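Local coordinates for protein fructose-2,6-bisphosphatase TIGAR B (Danio rerio, PDB 3E9D) that probably hydrolyses fructose 2,6-bisphosphate, and fructose 1,6-bisphosphate as well, by way of a phosphohistidine intermediate, and so restrains glycolysis, at residues Thr52-Ser57 with His177-Ser182; Ala5-Arg10 with Thr218-Phe223; Lys20-Gln25 with Arg90-Ala95. One frame throughout, in Å; residues are numbered along the deposited sequence.

Interaction 1 (Thr52-Ser57 with His177-Ser182)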
loop_
_atom_site.group_PDB
_atom_site.type_symbol
_atom_site.label_atom_id
_atom_site.label_comp_id
_atom_site.label_asym_id
_atom_site.label_seq_id
_atom_site.Cartn_x
_atom_site.Cartn_y
_atom_site.Cartn_z
ATOM N N THR A 52 -3.107 0.344 14.942
ATOM C CA THR A 52 -4.472 0.473 15.471
ATOM C C THR A 52 -5.487 -0.067 14.488
ATOM O O THR A 52 -6.606 -0.411 14.856
ATOM C CB THR A 52 -4.814 1.957 15.761
ATOM O OG1 THR A 52 -4.552 2.743 14.586
ATOM C CG2 THR A 52 -3.957 2.503 16.924
ATOM N N ASN A 53 -5.112 -0.143 13.223
ATOM C CA ASN A 53 -6.045 -0.574 12.195
ATOM C C ASN A 53 -5.292 -1.340 11.138
ATOM O O ASN A 53 -4.165 -0.975 10.809
ATOM C CB ASN A 53 -6.691 0.648 11.535
ATOM C CG ASN A 53 -7.441 1.520 12.526
ATOM O OD1 ASN A 53 -6.857 2.402 13.166
ATOM N ND2 ASN A 53 -8.730 1.256 12.678
ATOM N N VAL A 54 -5.905 -2.396 10.604
ATOM C CA VAL A 54 -5.253 -3.201 9.574
ATOM C C VAL A 54 -6.241 -3.524 8.427
ATOM O O VAL A 54 -7.351 -4.023 8.667
ATOM C CB VAL A 54 -4.681 -4.519 10.133
ATOM C CG1 VAL A 54 -4.055 -5.353 8.996
ATOM C CG2 VAL A 54 -3.656 -4.273 11.237
ATOM N N PHE A 55 -5.805 -3.271 7.197
ATOM C CA PHE A 55 -6.621 -3.460 5.998
ATOM C C PHE A 55 -5.836 -4.309 5.012
ATOM O O PHE A 55 -4.645 -4.057 4.760
ATOM C CB PHE A 55 -6.989 -2.109 5.375
ATOM C CG PHE A 55 -7.613 -1.159 6.360
ATOM C CD1 PHE A 55 -8.946 -1.292 6.703
ATOM C CD2 PHE A 55 -6.844 -0.187 6.998
ATOM C CE1 PHE A 55 -9.527 -0.451 7.658
ATOM C CE2 PHE A 55 -7.418 0.669 7.958
ATOM C CZ PHE A 55 -8.760 0.533 8.284
ATOM N N VAL A 56 -6.491 -5.320 4.457
ATOM C CA VAL A 56 -5.816 -6.239 3.547
ATOM C C VAL A 56 -6.728 -6.523 2.382
ATOM O O VAL A 56 -7.956 -6.553 2.545
ATOM C CB VAL A 56 -5.512 -7.597 4.249
ATOM C CG1 VAL A 56 -4.496 -8.389 3.444
ATOM C CG2 VAL A 56 -4.985 -7.364 5.672
ATOM N N SER A 57 -6.151 -6.793 1.217
ATOM C CA SER A 57 -6.978 -7.277 0.118
ATOM C C SER A 57 -7.580 -8.660 0.458
ATOM O O SER A 57 -7.138 -9.334 1.401
ATOM C CB SER A 57 -6.200 -7.300 -1.194
ATOM O OG SER A 57 -5.636 -8.558 -1.468
ATOM N N HIS A 177 -2.254 4.585 13.587
ATOM C CA HIS A 177 -1.364 3.992 12.580
ATOM C C HIS A 177 -2.024 2.798 11.921
ATOM O O HIS A 177 -2.257 1.765 12.576
ATOM C CB HIS A 177 -0.048 3.556 13.232
ATOM C CG HIS A 177 1.073 3.323 12.258
ATOM N ND1 HIS A 177 2.388 3.570 12.577
ATOM C CD2 HIS A 177 1.076 2.865 10.981
ATOM C CE1 HIS A 177 3.158 3.284 11.538
ATOM N NE2 HIS A 177 2.385 2.856 10.554
ATOM N N ALA A 178 -2.337 2.952 10.633
ATOM C CA ALA A 178 -2.972 1.896 9.853
ATOM C C ALA A 178 -1.938 1.106 9.059
ATOM O O ALA A 178 -0.962 1.677 8.563
ATOM C CB ALA A 178 -4.018 2.487 8.910
ATOM N N LEU A 179 -2.162 -0.206 8.944
ATOM C CA LEU A 179 -1.371 -1.071 8.062
ATOM C C LEU A 179 -2.225 -1.460 6.874
ATOM O O LEU A 179 -3.392 -1.797 7.035
ATOM C CB LEU A 179 -0.921 -2.330 8.810
ATOM C CG LEU A 179 -0.185 -3.431 8.028
ATOM C CD1 LEU A 179 1.171 -2.880 7.540
ATOM C CD2 LEU A 179 0.024 -4.669 8.945
ATOM N N MET A 180 -1.653 -1.399 5.675
ATOM C CA MET A 180 -2.368 -1.754 4.462
ATOM C C MET A 180 -1.497 -2.793 3.770
ATOM O O MET A 180 -0.317 -2.548 3.541
ATOM C CB MET A 180 -2.582 -0.504 3.581
ATOM C CG MET A 180 -3.086 -0.764 2.146
ATOM S SD MET A 180 -3.082 0.771 1.127
ATOM C CE MET A 180 -2.657 0.052 -0.452
ATOM N N VAL A 181 -2.071 -3.952 3.441
ATOM C CA VAL A 181 -1.312 -5.008 2.748
ATOM C C VAL A 181 -1.989 -5.276 1.405
ATOM O O VAL A 181 -3.172 -5.599 1.360
ATOM C CB VAL A 181 -1.133 -6.292 3.615
ATOM C CG1 VAL A 181 -0.270 -7.342 2.878
ATOM C CG2 VAL A 181 -0.449 -5.930 4.947
ATOM N N SER A 182 -1.227 -5.131 0.325
ATOM C CA SER A 182 -1.783 -5.128 -1.017
ATOM C C SER A 182 -0.790 -5.672 -2.069
ATOM O O SER A 182 0.031 -6.558 -1.781
ATOM C CB SER A 182 -2.280 -3.698 -1.374
ATOM O OG SER A 182 -3.028 -3.665 -2.592
#

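Interaction 2 (Ala5-Arg10 with Thr218-Phe223). With PO4 (phosphate ion), chain D; PO4 (phosphate ion), chain C.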
loop_
_atom_site.group_PDB
_atom_site.type_symbol
_atom_site.label_atom_id
_atom_site.label_comp_id
_atom_site.label_asym_id
_atom_site.label_seq_id
_atom_site.Cartn_x
_atom_site.Cartn_y
_atom_site.Cartn_z
ATOM N N ALA A 5 -0.688 7.675 10.573
ATOM C CA ALA A 5 0.311 7.072 9.704
ATOM C C ALA A 5 -0.324 5.929 8.931
ATOM O O ALA A 5 -1.220 5.230 9.443
ATOM C CB ALA A 5 1.487 6.542 10.533
ATOM N N LEU A 6 0.127 5.754 7.691
ATOM C CA LEU A 6 -0.294 4.622 6.888
ATOM C C LEU A 6 0.946 3.879 6.396
ATOM O O LEU A 6 1.732 4.442 5.625
ATOM C CB LEU A 6 -1.130 5.083 5.685
ATOM C CG LEU A 6 -1.512 3.957 4.723
ATOM C CD1 LEU A 6 -2.521 3.023 5.382
ATOM C CD2 LEU A 6 -2.087 4.504 3.399
ATOM N N THR A 7 1.105 2.629 6.830
ATOM C CA THR A 7 2.201 1.784 6.346
ATOM C C THR A 7 1.648 0.840 5.310
ATOM O O THR A 7 0.640 0.176 5.549
ATOM C CB THR A 7 2.850 0.986 7.491
ATOM O OG1 THR A 7 3.448 1.906 8.412
ATOM C CG2 THR A 7 3.920 0.010 6.965
ATOM N N ILE A 8 2.309 0.781 4.162
ATOM C CA ILE A 8 1.810 0.024 3.024
ATOM C C ILE A 8 2.822 -1.060 2.665
ATOM O O ILE A 8 4.007 -0.757 2.437
ATOM C CB ILE A 8 1.644 0.939 1.792
ATOM C CG1 ILE A 8 0.660 2.089 2.090
ATOM C CG2 ILE A 8 1.187 0.101 0.548
ATOM C CD1 ILE A 8 0.644 3.207 0.989
ATOM N N VAL A 9 2.362 -2.307 2.597
ATOM C CA VAL A 9 3.255 -3.435 2.343
ATOM C C VAL A 9 2.726 -4.277 1.187
ATOM O O VAL A 9 1.548 -4.637 1.170
ATOM C CB VAL A 9 3.417 -4.328 3.624
ATOM C CG1 VAL A 9 4.454 -5.461 3.408
ATOM C CG2 VAL A 9 3.777 -3.470 4.853
ATOM N N ARG A 10 3.577 -4.580 0.210
ATOM C CA ARG A 10 3.210 -5.569 -0.813
ATOM C C ARG A 10 3.327 -7.006 -0.242
ATOM O O ARG A 10 4.230 -7.300 0.548
ATOM C CB ARG A 10 4.089 -5.411 -2.066
ATOM C CG ARG A 10 3.773 -6.449 -3.171
ATOM C CD ARG A 10 4.645 -6.251 -4.421
ATOM N NE ARG A 10 4.360 -7.296 -5.391
ATOM C CZ ARG A 10 5.267 -7.834 -6.206
ATOM N NH1 ARG A 10 6.541 -7.427 -6.187
ATOM N NH2 ARG A 10 4.894 -8.794 -7.027
ATOM N N THR A 218 7.000 -7.618 -0.171
ATOM C CA THR A 218 7.138 -7.071 1.196
ATOM C C THR A 218 7.860 -5.713 1.301
ATOM O O THR A 218 8.268 -5.312 2.392
ATOM C CB THR A 218 7.698 -8.099 2.252
ATOM O OG1 THR A 218 9.107 -8.309 2.058
ATOM C CG2 THR A 218 6.956 -9.421 2.157
ATOM N N GLY A 219 7.985 -5.003 0.179
ATOM C CA GLY A 219 8.526 -3.638 0.198
ATOM C C GLY A 219 7.556 -2.771 0.981
ATOM O O GLY A 219 6.326 -2.975 0.907
ATOM N N ILE A 220 8.106 -1.826 1.748
ATOM C CA ILE A 220 7.332 -1.078 2.731
ATOM C C ILE A 220 7.388 0.422 2.432
ATOM O O ILE A 220 8.488 0.979 2.262
ATOM C CB ILE A 220 7.860 -1.325 4.189
ATOM C CG1 ILE A 220 7.940 -2.833 4.501
ATOM C CG2 ILE A 220 6.968 -0.609 5.191
ATOM C CD1 ILE A 220 8.615 -3.163 5.836
ATOM N N SER A 221 6.211 1.058 2.345
ATOM C CA SER A 221 6.109 2.511 2.177
ATOM C C SER A 221 5.336 3.137 3.327
ATOM O O SER A 221 4.553 2.454 3.998
ATOM C CB SER A 221 5.406 2.878 0.845
ATOM O OG SER A 221 6.003 2.177 -0.244
ATOM N N ARG A 222 5.515 4.441 3.534
ATOM C CA ARG A 222 4.843 5.126 4.637
ATOM C C ARG A 222 4.462 6.549 4.258
ATOM O O ARG A 222 5.309 7.295 3.752
ATOM C CB ARG A 222 5.723 5.158 5.903
ATOM C CG ARG A 222 4.959 5.702 7.169
ATOM C CD ARG A 222 5.831 5.896 8.432
ATOM N NE ARG A 222 6.388 4.673 9.074
ATOM C CZ ARG A 222 5.846 3.488 8.946
ATOM N NH1 ARG A 222 4.761 3.425 8.218
ATOM N NH2 ARG A 222 6.352 2.390 9.515
ATOM N N PHE A 223 3.193 6.897 4.507
ATOM C CA PHE A 223 2.688 8.254 4.362
ATOM C C PHE A 223 2.022 8.646 5.679
ATOM O O PHE A 223 1.475 7.791 6.378
ATOM C CB PHE A 223 1.637 8.364 3.229
ATOM C CG PHE A 223 2.209 8.180 1.844
ATOM C CD1 PHE A 223 2.498 9.287 1.051
ATOM C CD2 PHE A 223 2.453 6.900 1.333
ATOM C CE1 PHE A 223 3.046 9.133 -0.237
ATOM C CE2 PHE A 223 2.989 6.729 0.042
ATOM C CZ PHE A 223 3.287 7.863 -0.742
HETATM P P PO4 D . 8.484 -9.692 -8.249
HETATM O O1 PO4 D . 7.089 -9.536 -8.816
HETATM O O2 PO4 D . 8.828 -8.452 -7.428
HETATM O O3 PO4 D . 8.597 -10.944 -7.391
HETATM O O4 PO4 D . 9.469 -9.841 -9.406
HETATM P P PO4 C . 1.088 -8.986 -7.202
HETATM O O1 PO4 C . -0.216 -9.527 -6.672
HETATM O O2 PO4 C . 1.684 -7.925 -6.307
HETATM O O3 PO4 C . 2.110 -10.093 -7.315
HETATM O O4 PO4 C . 0.885 -8.428 -8.594
HETATM O O HOH W 1 4.897 -0.487 -0.358
#

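Interaction 3 (Lys20-Gln25 with Arg90-Ala95)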
loop_
_atom_site.group_PDB
_atom_site.type_symbol
_atom_site.label_atom_id
_atom_site.label_comp_id
_atom_site.label_asym_id
_atom_site.label_seq_id
_atom_site.Cartn_x
_atom_site.Cartn_y
_atom_site.Cartn_z
ATOM N N LYS A 20 7.793 -15.169 -12.933
ATOM C CA LYS A 20 7.449 -13.961 -13.692
ATOM C C LYS A 20 6.187 -14.139 -14.542
ATOM O O LYS A 20 6.132 -13.739 -15.715
ATOM C CB LYS A 20 8.643 -13.460 -14.511
ATOM C CG LYS A 20 9.879 -13.195 -13.666
ATOM C CD LYS A 20 11.025 -12.702 -14.522
ATOM C CE LYS A 20 12.305 -12.483 -13.684
ATOM N NZ LYS A 20 12.119 -11.376 -12.685
ATOM N N LEU A 21 5.177 -14.748 -13.923
ATOM C CA LEU A 21 3.836 -14.852 -14.502
ATOM C C LEU A 21 2.937 -13.765 -13.917
ATOM O O LEU A 21 3.040 -13.461 -12.742
ATOM C CB LEU A 21 3.239 -16.221 -14.202
ATOM C CG LEU A 21 4.088 -17.440 -14.574
ATOM C CD1 LEU A 21 3.360 -18.720 -14.184
ATOM C CD2 LEU A 21 4.379 -17.413 -16.062
ATOM N N LEU A 22 2.057 -13.188 -14.738
ATOM C CA LEU A 22 1.145 -12.133 -14.270
ATOM C C LEU A 22 0.136 -12.647 -13.263
ATOM O O LEU A 22 -0.582 -13.624 -13.525
ATOM C CB LEU A 22 0.398 -11.490 -15.430
ATOM C CG LEU A 22 0.950 -10.223 -16.060
ATOM C CD1 LEU A 22 0.009 -9.845 -17.177
ATOM C CD2 LEU A 22 1.075 -9.066 -15.038
ATOM N N GLN A 23 0.072 -11.977 -12.117
ATOM C CA GLN A 23 -0.837 -12.399 -11.052
ATOM C C GLN A 23 -1.838 -11.298 -10.689
ATOM O O GLN A 23 -1.461 -10.287 -10.105
ATOM C CB GLN A 23 -0.021 -12.815 -9.823
ATOM C CG GLN A 23 -0.648 -13.962 -9.037
ATOM C CD GLN A 23 0.202 -14.395 -7.854
ATOM O OE1 GLN A 23 -0.183 -15.282 -7.123
ATOM N NE2 GLN A 23 1.321 -13.739 -7.640
ATOM N N GLY A 24 -3.108 -11.489 -11.028
ATOM C CA GLY A 24 -4.113 -10.443 -10.836
ATOM C C GLY A 24 -5.167 -10.831 -9.820
ATOM O O GLY A 24 -4.848 -11.163 -8.687
ATOM N N GLN A 25 -6.428 -10.801 -10.230
ATOM C CA GLN A 25 -7.544 -11.026 -9.306
ATOM C C GLN A 25 -8.097 -12.429 -9.371
ATOM O O GLN A 25 -8.862 -12.821 -8.486
ATOM C CB GLN A 25 -8.691 -10.046 -9.593
ATOM C CG GLN A 25 -8.262 -8.614 -9.695
ATOM C CD GLN A 25 -9.423 -7.650 -9.924
ATOM O OE1 GLN A 25 -10.582 -8.032 -9.835
ATOM N NE2 GLN A 25 -9.104 -6.390 -10.191
ATOM N N ARG A 90 -4.580 -5.029 -9.602
ATOM C CA ARG A 90 -5.068 -4.730 -10.931
ATOM C C ARG A 90 -5.472 -6.005 -11.679
ATOM O O ARG A 90 -4.730 -7.001 -11.694
ATOM C CB ARG A 90 -3.989 -3.986 -11.718
ATOM C CG ARG A 90 -4.412 -3.641 -13.133
ATOM C CD ARG A 90 -3.422 -2.655 -13.755
ATOM N NE ARG A 90 -3.932 -2.232 -15.050
ATOM C CZ ARG A 90 -3.252 -1.507 -15.925
ATOM N NH1 ARG A 90 -2.009 -1.096 -15.643
ATOM N NH2 ARG A 90 -3.825 -1.193 -17.080
ATOM N N GLY A 91 -6.656 -5.979 -12.294
ATOM C CA GLY A 91 -7.104 -7.121 -13.094
ATOM C C GLY A 91 -6.372 -7.178 -14.421
ATOM O O GLY A 91 -6.221 -6.157 -15.093
ATOM N N PHE A 92 -5.930 -8.375 -14.810
ATOM C CA PHE A 92 -5.226 -8.550 -16.091
ATOM C C PHE A 92 -5.984 -9.415 -17.096
ATOM O O PHE A 92 -5.448 -9.719 -18.149
ATOM C CB PHE A 92 -3.792 -9.088 -15.865
ATOM C CG PHE A 92 -2.908 -8.112 -15.129
ATOM C CD1 PHE A 92 -2.461 -6.958 -15.759
ATOM C CD2 PHE A 92 -2.582 -8.316 -13.797
ATOM C CE1 PHE A 92 -1.677 -6.032 -15.072
ATOM C CE2 PHE A 92 -1.785 -7.387 -13.100
ATOM C CZ PHE A 92 -1.340 -6.261 -13.733
ATOM N N GLY A 93 -7.215 -9.818 -16.764
ATOM C CA GLY A 93 -8.100 -10.481 -17.737
ATOM C C GLY A 93 -7.427 -11.692 -18.351
ATOM O O GLY A 93 -6.838 -12.520 -17.631
ATOM N N VAL A 94 -7.465 -11.782 -19.672
ATOM C CA VAL A 94 -6.922 -12.972 -20.359
ATOM C C VAL A 94 -5.385 -13.101 -20.259
ATOM O O VAL A 94 -4.842 -14.167 -20.532
ATOM C CB VAL A 94 -7.357 -13.048 -21.845
ATOM C CG1 VAL A 94 -8.876 -13.226 -21.955
ATOM C CG2 VAL A 94 -6.858 -11.811 -22.641
ATOM N N ALA A 95 -4.701 -12.032 -19.854
ATOM C CA ALA A 95 -3.240 -12.045 -19.702
ATOM C C ALA A 95 -2.786 -12.703 -18.397
ATOM O O ALA A 95 -1.613 -13.048 -18.238
ATOM C CB ALA A 95 -2.689 -10.636 -19.813
HETATM O O HOH W 2 -6.781 -10.484 -13.069
#

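Interaction 1 (Thr52-Ser57 with His177-Ser182)
Thr-52 and His-177 meet just ahead of a parallel pairing that runs from Asn-53 and Ala-178 to Val-56 and Val-181. Backbone hydrogen bonds carry most of it, and they switch from strand to strand in the parallel manner. Leu-179 N donates to Asn-53 O at 2.8 Å, Phe-55 N to Leu-179 O and Val-181 N to Phe-55 O. The last of the series, Ser-57 N to Val-181 O, is longer at 3.2 Å. At the entry the bonding is looser, because Thr-52 N and Asn-53 N make only weak bonds to His-177 O. A side chain adds a firmer bond here. Thr-52 OG1, set between its own backbone N and carbonyl carbon (chi1 53°), receives His-177 N at 3.1 Å in a nearly straight bond (166°) and donates in turn to Asn-53 OD1 at 2.7 Å.

Apolar contacts divide between the two sides of the sheet. On one, Val-54 CG1 lies 4.1 Å from Leu-179 CD2, the two side chains running alongside each other, and Val-56 is matched with Val-181 in the same way. On the other, the methyl of Ala-178 meets the Phe-55 ring at its edge, close to the ring plane.

This pair belongs to the core sheet of the histidine phosphatase fold, and at its C-terminal end Ser-57 OG is hydrogen-bonded to His-183, the inferred transition-state stabilizer. Strands 81-83 and 2-10 flank the pair, bonding to 53-56 and 177-182 respectively. Helix 60-71 packs on Val-54 and Val-56, and helix 125-146 on Asn-53 and Phe-55.

Interaction 2 (Ala5-Arg10 with Thr218-Phe223)
Ile-8 and Ser-221 face each other as a hydrogen-bonded antiparallel pair at the heart of the histidine phosphatase sheet, where strand 220-230 runs antiparallel to 2-10, which pairs in parallel with 177-182 on its other side. The backbone bonds Ile-8 N to Ser-221 O (2.8 Å) and Leu-6 N to Phe-223 O set the register. On the Leu-6 and Ile-8 side, CD1 of Ile-8 approaches the Phe-223 ring at a slant, 4.1 Å from CD2. On the opposite side the methyl CG2 of Thr-7 meets CG2 of Ile-220 at 3.6 Å, while the hydroxyl of Thr-7 is hydrogen-bonded to His-177; its modelled closeness to the Arg-222 guanidinium, whose NH2 is hydrogen-bonded to Ala-167 O, is doubtful.

Arg-10 leaves the strand end stretched out, with CG opposite the backbone N (chi1 179°), and carries its guanidinium edge between two phosphate ions, probably from the crystallisation liquor. NE donates to O2 of the chain C phosphate (2.9 Å) and NH1 to O2 of the chain D phosphate (2.8 Å); NH2 reaches both ions. A leucine at Arg-10 would probably leave both anions without this shared cation beside the catalytic His-11, and Cys-215 O without its NH1 donor.

Ser-221 OG, also bonded to Asn-245 N, shares a water with the opposing strand: the water donates to Ile-8 O at 2.9 Å and lies 2.9 Å from Ser-221 OG.

Interaction 3 (Lys20-Gln25 with Arg90-Ala95)
Leu-22 and Phe-92 form the middle of an apolar loop-to-loop contact whose centre lies about 18 Å from that of the chain, joining the loop after helix 15-18 to the loop that leads from strand 81-83 to helix 100-110. The two side chains cross at about a right angle. CD2 of Leu-22 sits over the middle of the Phe-92 ring, 3.8 Å from the centroid and 7° off the ring normal, in a CH-pi contact. The other leucine branch, CD1, turns to Ala-95 and lies 3.9 Å from its CB. Behind the ring, the carbonyl carbon of Arg-90 covers the opposite face toward the rim, so the phenyl is held between its own loop and the leucine. CA of Gly-24 comes to the ring edge, 4.0 Å from CD2 of Phe-92. A beta carbon on Gly-24 would be pressed against that ring and Arg-90 O.

Farther along, the extended Gln-25 lays its amide beside Gly-91. NE2 is 3.3 Å from Gly-91 N, but both are donors and they do not bond: NE2 donates to Glu-89 O, and Gly-91 N to Glu-123. Gln-23 points away from this contact; its side chain comes about 4 Å from that of the catalytic His-11, and its NE2 is hydrogen-bonded to Thr-14 OG1.

No direct hydrogen bond links residues 20-25 to 90-95; direct bonds lie just outside, as from Gly-24 N to Glu-96. A single water accepts from Gln-25 N and Phe-92 N, at 2.9 Å each, while the buried Arg-90 O has no partner. Between these two segments cohesion thus rests mainly on apolar packing, with the water accepting from two backbone donors that could not bond each other.

From the N terminus, strand 2-10 comes first, and its pairing with 218-223 in interaction 2 closes the widest loop, over 207 intervening residues. The other two contacts lie inside that loop. Residues 20-25 wait for 90-95 in interaction 3, but before that loop shuts the chain passes through 52-57, whose partner 177-182 arrives much later; interactions 1 and 3 therefore cross. Interactions 1 and 2 share the central sheet, where 177-182 and 2-10 are neighbours, joined by the bond from Met-180 N to Thr-7 O. Interaction 3 stands apart, its centre 22 to 23 Å from the centres of the others, tying together two loops near the catalytic end.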